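PDB 3EP1: PGRP-Hd - Peptidoglycan recognition protein homologue from Alvinella pompejana, which probably recognises bacterial peptidoglycan in innate immunity, as a worm homologue of the PGRP family built on the amidase fold. Local coordinates for residues A[6-9]-A[10-13]; A[56-59]-A[60-64]; A[65-68]-A[69-73]. One frame throughout, in Å; residues are numbered along the deposited sequence.

Contact 1: residues A[6-9]-A[10-13]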
ATOM      1  N   VAL A   6       6.650   6.757  -7.505  1.00 19.84           N
ATOM      2  CA  VAL A   6       7.780   7.626  -7.834  1.00 19.29           C
ATOM      3  C   VAL A   6       7.789   8.870  -6.930  1.00 20.41           C
ATOM      4  O   VAL A   6       6.892   9.705  -6.996  1.00 19.92           O
ATOM      5  CB  VAL A   6       7.743   8.064  -9.312  1.00 18.02           C
ATOM      6  CG1 VAL A   6       8.912   8.975  -9.606  1.00 15.99           C
ATOM      7  CG2 VAL A   6       7.795   6.845 -10.224  1.00 17.16           C
ATOM      8  N   PRO A   7       8.822   9.009  -6.083  1.00 20.49           N
ATOM      9  CA  PRO A   7       8.956  10.139  -5.158  1.00 19.97           C
ATOM     10  C   PRO A   7       9.190  11.474  -5.856  1.00 19.35           C
ATOM     11  O   PRO A   7       9.658  11.514  -6.994  1.00 19.92           O
ATOM     12  CB  PRO A   7      10.135   9.719  -4.291  1.00 20.51           C
ATOM     13  CG  PRO A   7      11.018   9.041  -5.293  1.00 21.26           C
ATOM     14  CD  PRO A   7      10.044   8.184  -6.074  1.00 19.74           C
ATOM     15  N   ARG A   8       8.861  12.559  -5.154  1.00 19.88           N
ATOM     16  CA  ARG A   8       9.011  13.923  -5.662  1.00 20.93           C
ATOM     17  C   ARG A   8      10.386  14.163  -6.270  1.00 20.71           C
ATOM     18  O   ARG A   8      10.506  14.691  -7.374  1.00 19.85           O
ATOM     19  CB  ARG A   8       8.809  14.946  -4.539  1.00 20.99           C
ATOM     20  CG  ARG A   8       7.409  15.025  -3.968  1.00 21.13           C
ATOM     21  CD  ARG A   8       7.361  15.997  -2.793  1.00 20.87           C
ATOM     22  NE  ARG A   8       7.607  17.381  -3.200  1.00 18.86           N
ATOM     23  CZ  ARG A   8       6.694  18.171  -3.753  1.00 18.63           C
ATOM     24  NH1 ARG A   8       5.467  17.720  -3.968  1.00 17.14           N
ATOM     25  NH2 ARG A   8       7.002  19.416  -4.087  1.00 17.21           N
ATOM     26  N   GLN A   9      11.422  13.778  -5.538  1.00 23.02           N
ATOM     27  CA  GLN A   9      12.781  13.984  -6.008  1.00 25.92           C
ATOM     28  C   GLN A   9      13.138  13.241  -7.296  1.00 25.65           C
ATOM     29  O   GLN A   9      14.064  13.641  -7.997  1.00 26.60           O
ATOM     30  CB  GLN A   9      13.786  13.626  -4.912  1.00 27.35           C
ATOM     31  CG  GLN A   9      15.216  13.776  -5.376  1.00 33.86           C
ATOM     32  CD  GLN A   9      16.221  13.971  -4.251  1.00 37.12           C
ATOM     33  OE1 GLN A   9      17.388  14.274  -4.508  1.00 38.68           O
ATOM     34  NE2 GLN A   9      15.777  13.802  -3.004  1.00 39.47           N
ATOM     35  N   GLN A  10      12.413  12.176  -7.621  1.00 24.83           N
ATOM     36  CA  GLN A  10      12.720  11.430  -8.839  1.00 25.08           C
ATOM     37  C   GLN A  10      12.292  12.234 -10.062  1.00 24.40           C
ATOM     38  O   GLN A  10      12.840  12.043 -11.147  1.00 25.67           O
ATOM     39  CB  GLN A  10      12.051  10.048  -8.830  1.00 25.87           C
ATOM     40  CG  GLN A  10      12.835   8.965  -9.583  1.00 29.20           C
ATOM     41  CD  GLN A  10      12.662   7.568  -8.976  1.00 30.67           C
ATOM     42  OE1 GLN A  10      13.000   7.327  -7.814  1.00 29.81           O
ATOM     43  NE2 GLN A  10      12.137   6.641  -9.770  1.00 33.36           N
ATOM     44  N   TRP A  11      11.314  13.124  -9.908  1.00 22.84           N
ATOM     45  CA  TRP A  11      10.926  13.951 -11.047  1.00 21.85           C
ATOM     46  C   TRP A  11      11.427  15.385 -10.888  1.00 20.14           C
ATOM     47  O   TRP A  11      10.930  16.296 -11.540  1.00 21.80           O
ATOM     48  CB  TRP A  11       9.406  13.931 -11.317  1.00 19.35           C
ATOM     49  CG  TRP A  11       8.474  14.215 -10.170  1.00 19.87           C
ATOM     50  CD1 TRP A  11       7.967  13.311  -9.281  1.00 20.45           C
ATOM     51  CD2 TRP A  11       7.888  15.478  -9.831  1.00 18.10           C
ATOM     52  NE1 TRP A  11       7.095  13.927  -8.415  1.00 17.58           N
ATOM     53  CE2 TRP A  11       7.028  15.258  -8.727  1.00 18.33           C
ATOM     54  CE3 TRP A  11       8.003  16.773 -10.351  1.00 15.89           C
ATOM     55  CZ2 TRP A  11       6.287  16.287  -8.133  1.00 17.81           C
ATOM     56  CZ3 TRP A  11       7.267  17.799  -9.760  1.00 16.42           C
ATOM     57  CH2 TRP A  11       6.419  17.549  -8.663  1.00 18.01           C
ATOM     58  N   ALA A  12      12.435  15.558 -10.030  1.00 19.85           N
ATOM     59  CA  ALA A  12      13.063  16.859  -9.751  1.00 19.52           C
ATOM     60  C   ALA A  12      12.109  17.924  -9.230  1.00 19.22           C
ATOM     61  O   ALA A  12      12.152  19.067  -9.668  1.00 18.12           O
ATOM     62  CB  ALA A  12      13.763  17.377 -10.993  1.00 20.12           C
ATOM     63  N   ALA A  13      11.262  17.553  -8.280  1.00 19.01           N
ATOM     64  CA  ALA A  13      10.299  18.494  -7.731  1.00 20.25           C
ATOM     65  C   ALA A  13      10.952  19.579  -6.883  1.00 21.13           C
ATOM     66  O   ALA A  13      11.940  19.332  -6.198  1.00 21.21           O
ATOM     67  CB  ALA A  13       9.261  17.741  -6.898  1.00 18.69           C
TER
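Arg8 O takes two backbone hydrogen bonds, from Trp11 N and from Ala13 N, each at 3.1 Å, and the two donors reach it from opposite faces of its carbonyl plane. Pro7 O accepting from Gln10 N at 2.9 Å and Arg8 O from Trp11 N make a short 3-10 turn, and the i+5 bond from Ala13 N closes a wider turn beyond it, in the loop leading to strand 26-33, part of the N-terminal segment found beside the amidase-like core in PGRP domains. Trp11 has its CG in the crowded position between backbone N and carbonyl carbon (chi1 51°), which folds the indole back under the turn; Arg8 O and Ala13 CB both lie over one face of it, offset toward the rim. Ala13 CB is thereby wedged between the indole and the arginine, touching Arg8 CB at 3.7 Å and covering one face of the guanidinium. On the other flank Val6 and Gln10 cross at about a right angle, with Val6 CG1 3.4 Å from Gln10 CB, while Gln10 OE1 rests 3.5 Å from Pro7 CD. Further out, Trp11 NE1 donates to Glu92 O, and Glu60, Val63 and Gln67 of helix 59-72 pack against the indole. A leucine in place of Trp11 would probably leave Glu92 O without this donor and open a gap between the turn and the helix. The arginine is positioned by second partners too: Arg8 NH1 forms a salt bridge with Asp77 and a hydrogen bond to Gly93 O, and Arg8 N donates to the Glu92 carboxylate. Backbone bonds from Val6 to Ile90 and Glu92 lay the start of the segment along strand 90-92. Nearest the arginine on the indole is Trp11 NE1, which sits 3.4 Å from Arg8 CA.

Contact 2: residues A[56-59]-A[60-64]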
ATOM      1  N   SER A  56       7.893   5.921 -21.917  1.00 51.25           N
ATOM      2  CA  SER A  56       9.083   6.644 -22.360  1.00 50.38           C
ATOM      3  C   SER A  56       9.727   7.398 -21.211  1.00 50.53           C
ATOM      4  O   SER A  56      10.930   7.692 -21.242  1.00 50.59           O
ATOM      5  CB  SER A  56       8.709   7.621 -23.469  1.00 50.26           C
ATOM      6  N   SER A  57       8.921   7.698 -20.193  1.00 49.36           N
ATOM      7  CA  SER A  57       9.388   8.448 -19.040  1.00 47.87           C
ATOM      8  C   SER A  57       9.585   9.901 -19.458  1.00 47.10           C
ATOM      9  O   SER A  57      10.475  10.603 -18.963  1.00 45.99           O
ATOM     10  CB  SER A  57      10.702   7.894 -18.504  1.00 48.78           C
ATOM     11  OG  SER A  57      11.222   8.769 -17.514  1.00 47.62           O
ATOM     12  N   CYS A  58       8.783  10.329 -20.428  1.00 45.89           N
ATOM     13  CA  CYS A  58       8.808  11.717 -20.857  1.00 43.54           C
ATOM     14  C   CYS A  58       7.788  12.247 -19.834  1.00 40.50           C
ATOM     15  O   CYS A  58       7.712  13.439 -19.547  1.00 39.50           O
ATOM     16  CB  CYS A  58       8.253  11.847 -22.278  1.00 45.57           C
ATOM     17  SG  CYS A  58       6.444  12.013 -22.249  1.00 51.09           S
ATOM     18  N   THR A  59       7.018  11.305 -19.284  1.00 37.61           N
ATOM     19  CA  THR A  59       5.981  11.571 -18.288  1.00 35.45           C
ATOM     20  C   THR A  59       6.507  12.251 -17.020  1.00 33.71           C
ATOM     21  O   THR A  59       5.799  13.033 -16.377  1.00 33.06           O
ATOM     22  CB  THR A  59       5.258  10.256 -17.899  1.00 34.91           C
ATOM     23  OG1 THR A  59       4.438   9.830 -18.992  1.00 36.26           O
ATOM     24  CG2 THR A  59       4.376  10.457 -16.682  1.00 35.20           C
ATOM     25  N   GLU A  60       7.743  11.952 -16.650  1.00 31.65           N
ATOM     26  CA  GLU A  60       8.317  12.572 -15.476  1.00 30.40           C
ATOM     27  C   GLU A  60       8.472  14.055 -15.782  1.00 30.11           C
ATOM     28  O   GLU A  60       8.255  14.908 -14.915  1.00 28.71           O
ATOM     29  CB  GLU A  60       9.675  11.956 -15.165  1.00 31.30           C
ATOM     30  CG  GLU A  60       9.736  11.212 -13.861  1.00 30.08           C
ATOM     31  CD  GLU A  60      10.924  10.277 -13.789  1.00 32.46           C
ATOM     32  OE1 GLU A  60      12.015  10.675 -14.242  1.00 31.23           O
ATOM     33  OE2 GLU A  60      10.769   9.148 -13.270  1.00 33.00           O
ATOM     34  N   GLN A  61       8.836  14.359 -17.025  1.00 28.11           N
ATOM     35  CA  GLN A  61       9.012  15.746 -17.435  1.00 26.93           C
ATOM     36  C   GLN A  61       7.665  16.466 -17.445  1.00 25.07           C
ATOM     37  O   GLN A  61       7.606  17.673 -17.237  1.00 25.33           O
ATOM     38  CB  GLN A  61       9.653  15.829 -18.825  1.00 27.38           C
ATOM     39  CG  GLN A  61      11.053  15.218 -18.917  1.00 31.94           C
ATOM     40  CD  GLN A  61      11.747  15.529 -20.243  1.00 33.63           C
ATOM     41  OE1 GLN A  61      12.884  15.111 -20.481  1.00 34.42           O
ATOM     42  NE2 GLN A  61      11.063  16.272 -21.109  1.00 34.74           N
ATOM     43  N   ILE A  62       6.584  15.732 -17.690  1.00 21.27           N
ATOM     44  CA  ILE A  62       5.266  16.354 -17.700  1.00 20.51           C
ATOM     45  C   ILE A  62       4.846  16.722 -16.287  1.00 18.16           C
ATOM     46  O   ILE A  62       4.265  17.781 -16.064  1.00 19.37           O
ATOM     47  CB  ILE A  62       4.181  15.430 -18.303  1.00 21.52           C
ATOM     48  CG1 ILE A  62       4.404  15.265 -19.806  1.00 20.69           C
ATOM     49  CG2 ILE A  62       2.802  16.033 -18.056  1.00 21.92           C
ATOM     50  CD1 ILE A  62       3.433  14.315 -20.476  1.00 21.76           C
ATOM     51  N   VAL A  63       5.139  15.840 -15.338  1.00 16.40           N
ATOM     52  CA  VAL A  63       4.788  16.090 -13.951  1.00 14.59           C
ATOM     53  C   VAL A  63       5.492  17.365 -13.500  1.00 15.37           C
ATOM     54  O   VAL A  63       4.898  18.224 -12.853  1.00 13.29           O
ATOM     55  CB  VAL A  63       5.192  14.903 -13.044  1.00 14.47           C
ATOM     56  CG1 VAL A  63       4.896  15.225 -11.605  1.00 15.30           C
ATOM     57  CG2 VAL A  63       4.427  13.655 -13.452  1.00 14.85           C
ATOM     58  N   LYS A  64       6.765  17.489 -13.854  1.00 17.49           N
ATOM     59  CA  LYS A  64       7.529  18.681 -13.493  1.00 18.72           C
ATOM     60  C   LYS A  64       6.865  19.909 -14.115  1.00 18.59           C
ATOM     61  O   LYS A  64       6.695  20.933 -13.464  1.00 19.89           O
ATOM     62  CB  LYS A  64       8.956  18.554 -14.010  1.00 19.48           C
ATOM     63  CG  LYS A  64       9.802  19.807 -13.865  1.00 21.57           C
ATOM     64  CD  LYS A  64      10.286  20.026 -12.453  1.00 22.90           C
ATOM     65  CE  LYS A  64      11.486  20.971 -12.464  1.00 26.26           C
ATOM     66  NZ  LYS A  64      12.120  21.113 -11.140  1.00 23.11           N
TER
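Thr59 O is gripped by two backbone amides: Val63 N at 3.1 Å, in a fairly straight bond (156°) with the donor tilted only 26° from the carbonyl plane, and Ile62 N through a weak, bent one. One residue earlier, Cys58 O is approached by Gln61 N at 2.9 Å and by Ile62 N, both weak hydrogen bonds. This mixture of i+3 and i+4 bonds marks the first turn of helix 59-72, where the chain leaves a loop and winds up into the helix. Cys58 brings a disulfide to Cys52 right at this start, tying the helix to the preceding loop; its SG also meets Ile62 CD1 at 4.2 Å, an apolar touch one turn on. Ile62 reaches back to it through an extended chain, CG1 lying beside its own backbone N (chi1 -70°). Val63 CG2 comes up to Thr59 O at 3.3 Å, beside the amide that bonds the same oxygen. Thr59 is buried against Tyr91, Asp85 and Ile116, and Val63 touches Tyr91. Gln61 CB lies 3.2 Å from Cys58 O. Separately, Ser57 OG stands 3.9 Å from Glu60 OE1.

Contact 3: residues A[65-68]-A[69-73]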
ATOM      1  N   ALA A  65       6.493  19.790 -15.383  1.00 19.88           N
ATOM      2  CA  ALA A  65       5.840  20.875 -16.106  1.00 21.79           C
ATOM      3  C   ALA A  65       4.543  21.305 -15.426  1.00 20.45           C
ATOM      4  O   ALA A  65       4.204  22.483 -15.405  1.00 20.76           O
ATOM      5  CB  ALA A  65       5.546  20.443 -17.540  1.00 21.91           C
ATOM      6  N   LEU A  66       3.805  20.339 -14.890  1.00 20.94           N
ATOM      7  CA  LEU A  66       2.551  20.646 -14.224  1.00 20.64           C
ATOM      8  C   LEU A  66       2.846  21.449 -12.974  1.00 20.57           C
ATOM      9  O   LEU A  66       2.196  22.458 -12.704  1.00 21.14           O
ATOM     10  CB  LEU A  66       1.802  19.356 -13.863  1.00 21.50           C
ATOM     11  CG  LEU A  66       1.136  18.611 -15.027  1.00 22.30           C
ATOM     12  CD1 LEU A  66       0.707  17.210 -14.584  1.00 21.62           C
ATOM     13  CD2 LEU A  66      -0.060  19.416 -15.515  1.00 21.90           C
ATOM     14  N   GLN A  67       3.839  21.009 -12.208  1.00 21.04           N
ATOM     15  CA  GLN A  67       4.176  21.734 -10.998  1.00 20.84           C
ATOM     16  C   GLN A  67       4.448  23.186 -11.367  1.00 21.76           C
ATOM     17  O   GLN A  67       3.849  24.092 -10.800  1.00 22.48           O
ATOM     18  CB  GLN A  67       5.405  21.132 -10.309  1.00 20.66           C
ATOM     19  CG  GLN A  67       5.742  21.835  -9.006  1.00 18.61           C
ATOM     20  CD  GLN A  67       7.011  21.337  -8.368  1.00 19.22           C
ATOM     21  OE1 GLN A  67       8.049  21.243  -9.021  1.00 21.17           O
ATOM     22  NE2 GLN A  67       6.944  21.026  -7.080  1.00 18.00           N
ATOM     23  N   ASP A  68       5.334  23.404 -12.333  1.00 22.15           N
ATOM     24  CA  ASP A  68       5.668  24.759 -12.766  1.00 23.44           C
ATOM     25  C   ASP A  68       4.421  25.589 -13.066  1.00 23.67           C
ATOM     26  O   ASP A  68       4.316  26.752 -12.660  1.00 23.17           O
ATOM     27  CB  ASP A  68       6.542  24.711 -14.019  1.00 24.45           C
ATOM     28  CG  ASP A  68       7.942  24.226 -13.734  1.00 26.29           C
ATOM     29  OD1 ASP A  68       8.674  23.951 -14.707  1.00 26.08           O
ATOM     30  OD2 ASP A  68       8.313  24.122 -12.544  1.00 27.85           O
ATOM     31  N   ALA A  69       3.484  24.977 -13.782  1.00 24.37           N
ATOM     32  CA  ALA A  69       2.239  25.630 -14.153  1.00 24.29           C
ATOM     33  C   ALA A  69       1.421  25.969 -12.916  1.00 26.53           C
ATOM     34  O   ALA A  69       0.794  27.027 -12.842  1.00 27.72           O
ATOM     35  CB  ALA A  69       1.428  24.725 -15.079  1.00 25.67           C
ATOM     36  N   ASP A  70       1.431  25.074 -11.937  1.00 24.51           N
ATOM     37  CA  ASP A  70       0.669  25.312 -10.727  1.00 22.99           C
ATOM     38  C   ASP A  70       1.270  26.439  -9.894  1.00 21.98           C
ATOM     39  O   ASP A  70       0.536  27.246  -9.330  1.00 21.00           O
ATOM     40  CB  ASP A  70       0.554  24.011  -9.927  1.00 24.56           C
ATOM     41  CG  ASP A  70      -0.254  22.945 -10.670  1.00 25.71           C
ATOM     42  OD1 ASP A  70      -0.429  21.833 -10.141  1.00 24.95           O
ATOM     43  OD2 ASP A  70      -0.714  23.221 -11.795  1.00 27.05           O
ATOM     44  N   PHE A  71       2.596  26.502  -9.817  1.00 19.65           N
ATOM     45  CA  PHE A  71       3.243  27.576  -9.074  1.00 21.46           C
ATOM     46  C   PHE A  71       2.853  28.910  -9.714  1.00 22.28           C
ATOM     47  O   PHE A  71       2.408  29.823  -9.028  1.00 23.46           O
ATOM     48  CB  PHE A  71       4.773  27.433  -9.104  1.00 19.43           C
ATOM     49  CG  PHE A  71       5.319  26.447  -8.108  1.00 17.36           C
ATOM     50  CD1 PHE A  71       4.876  26.448  -6.792  1.00 17.35           C
ATOM     51  CD2 PHE A  71       6.317  25.557  -8.472  1.00 17.34           C
ATOM     52  CE1 PHE A  71       5.422  25.579  -5.851  1.00 18.46           C
ATOM     53  CE2 PHE A  71       6.868  24.687  -7.539  1.00 16.95           C
ATOM     54  CZ  PHE A  71       6.421  24.699  -6.227  1.00 17.96           C
ATOM     55  N   LYS A  72       3.006  29.004 -11.032  1.00 24.63           N
ATOM     56  CA  LYS A  72       2.678  30.230 -11.762  1.00 26.95           C
ATOM     57  C   LYS A  72       1.288  30.766 -11.455  1.00 27.03           C
ATOM     58  O   LYS A  72       1.081  31.976 -11.408  1.00 25.59           O
ATOM     59  CB  LYS A  72       2.789  30.009 -13.267  1.00 29.48           C
ATOM     60  CG  LYS A  72       4.204  29.944 -13.802  1.00 33.24           C
ATOM     61  CD  LYS A  72       4.176  29.908 -15.325  1.00 37.29           C
ATOM     62  CE  LYS A  72       3.578  28.598 -15.875  1.00 39.22           C
ATOM     63  NZ  LYS A  72       4.571  27.464 -15.946  1.00 39.39           N
ATOM     64  N   GLU A  73       0.336  29.862 -11.252  1.00 25.63           N
ATOM     65  CA  GLU A  73      -1.031  30.266 -10.958  1.00 25.53           C
ATOM     66  C   GLU A  73      -1.256  30.628  -9.498  1.00 23.64           C
ATOM     67  O   GLU A  73      -2.365  30.989  -9.116  1.00 24.21           O
ATOM     68  CB  GLU A  73      -2.001  29.160 -11.363  1.00 27.05           C
ATOM     69  CG  GLU A  73      -2.044  28.902 -12.854  1.00 31.25           C
ATOM     70  CD  GLU A  73      -2.962  27.749 -13.203  1.00 34.62           C
ATOM     71  OE1 GLU A  73      -4.156  27.808 -12.825  1.00 36.92           O
ATOM     72  OE2 GLU A  73      -2.487  26.783 -13.846  1.00 35.76           O
TER
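Gln67 and Phe71 make the main side-chain contact, lying side by side and pointing the same way. Gln67 CG meets Phe71 CE2 at 3.4 Å, and the amide runs on past Phe71 CE2 and CZ, its plane turned 30° from that of the phenyl. With its CG anti to the backbone N (chi1 -177°) and the chain extended beyond, Gln67 carries this amide out to its real polar partners: NE2 donates to Asp77 OD1 and to Ile14 O, which pin the amide's rotation while the ring packs beside it.

The backbone bonds are those of a regular alpha-helix, the last turns of helix 59-72. Ala69 N, Asp70 N, Phe71 N and Lys72 N donate in succession to Ala65 O, Leu66 O, Gln67 O and Asp68 O, the last at 3.1 Å and almost straight (172°). Phe71 N reaches Gln67 O at 2.9 Å, nearly along the C=O axis.

Among the charged groups, Lys72 bends at chi3 and chi4 and doubles back over the turn, bringing NZ 3.9 Å from Asp68 CB. Its charge and that of the Asp68 carboxylate stay apart, with 5.5 Å from NZ to OD1, so any attraction between them is probably modest. Asp70 is buried and turns OD1 to Lys79 N, which fastens the helix end to the following loop, where Ile78 packs against Leu66 and Asp70.

Contacts 2 and 3 are successive parts of helix 59-72, its disulfide-tied start and its C-terminal turns, whereas contact 1 is the N-terminal 3-10 turn packed against that helix. All three are partly buried, each with two buried residues. Trp11 brings them together: Val63 CG1 of contact 2 packs at its CD2, where the two rings of the indole fuse, and Gln67 OE1 of contact 3 approaches CZ3. Lys64 NZ probably adds a hydrogen bond to Ala12 O, joining 10-13 to 60-64. Chemistry changes with place: i+3 and i+5 bonds in 6-13, mostly weak i+3 and i+4 bonds in 56-64 as the helix starts, and mainly sound i+4 bonds with charged side chains in 65-73.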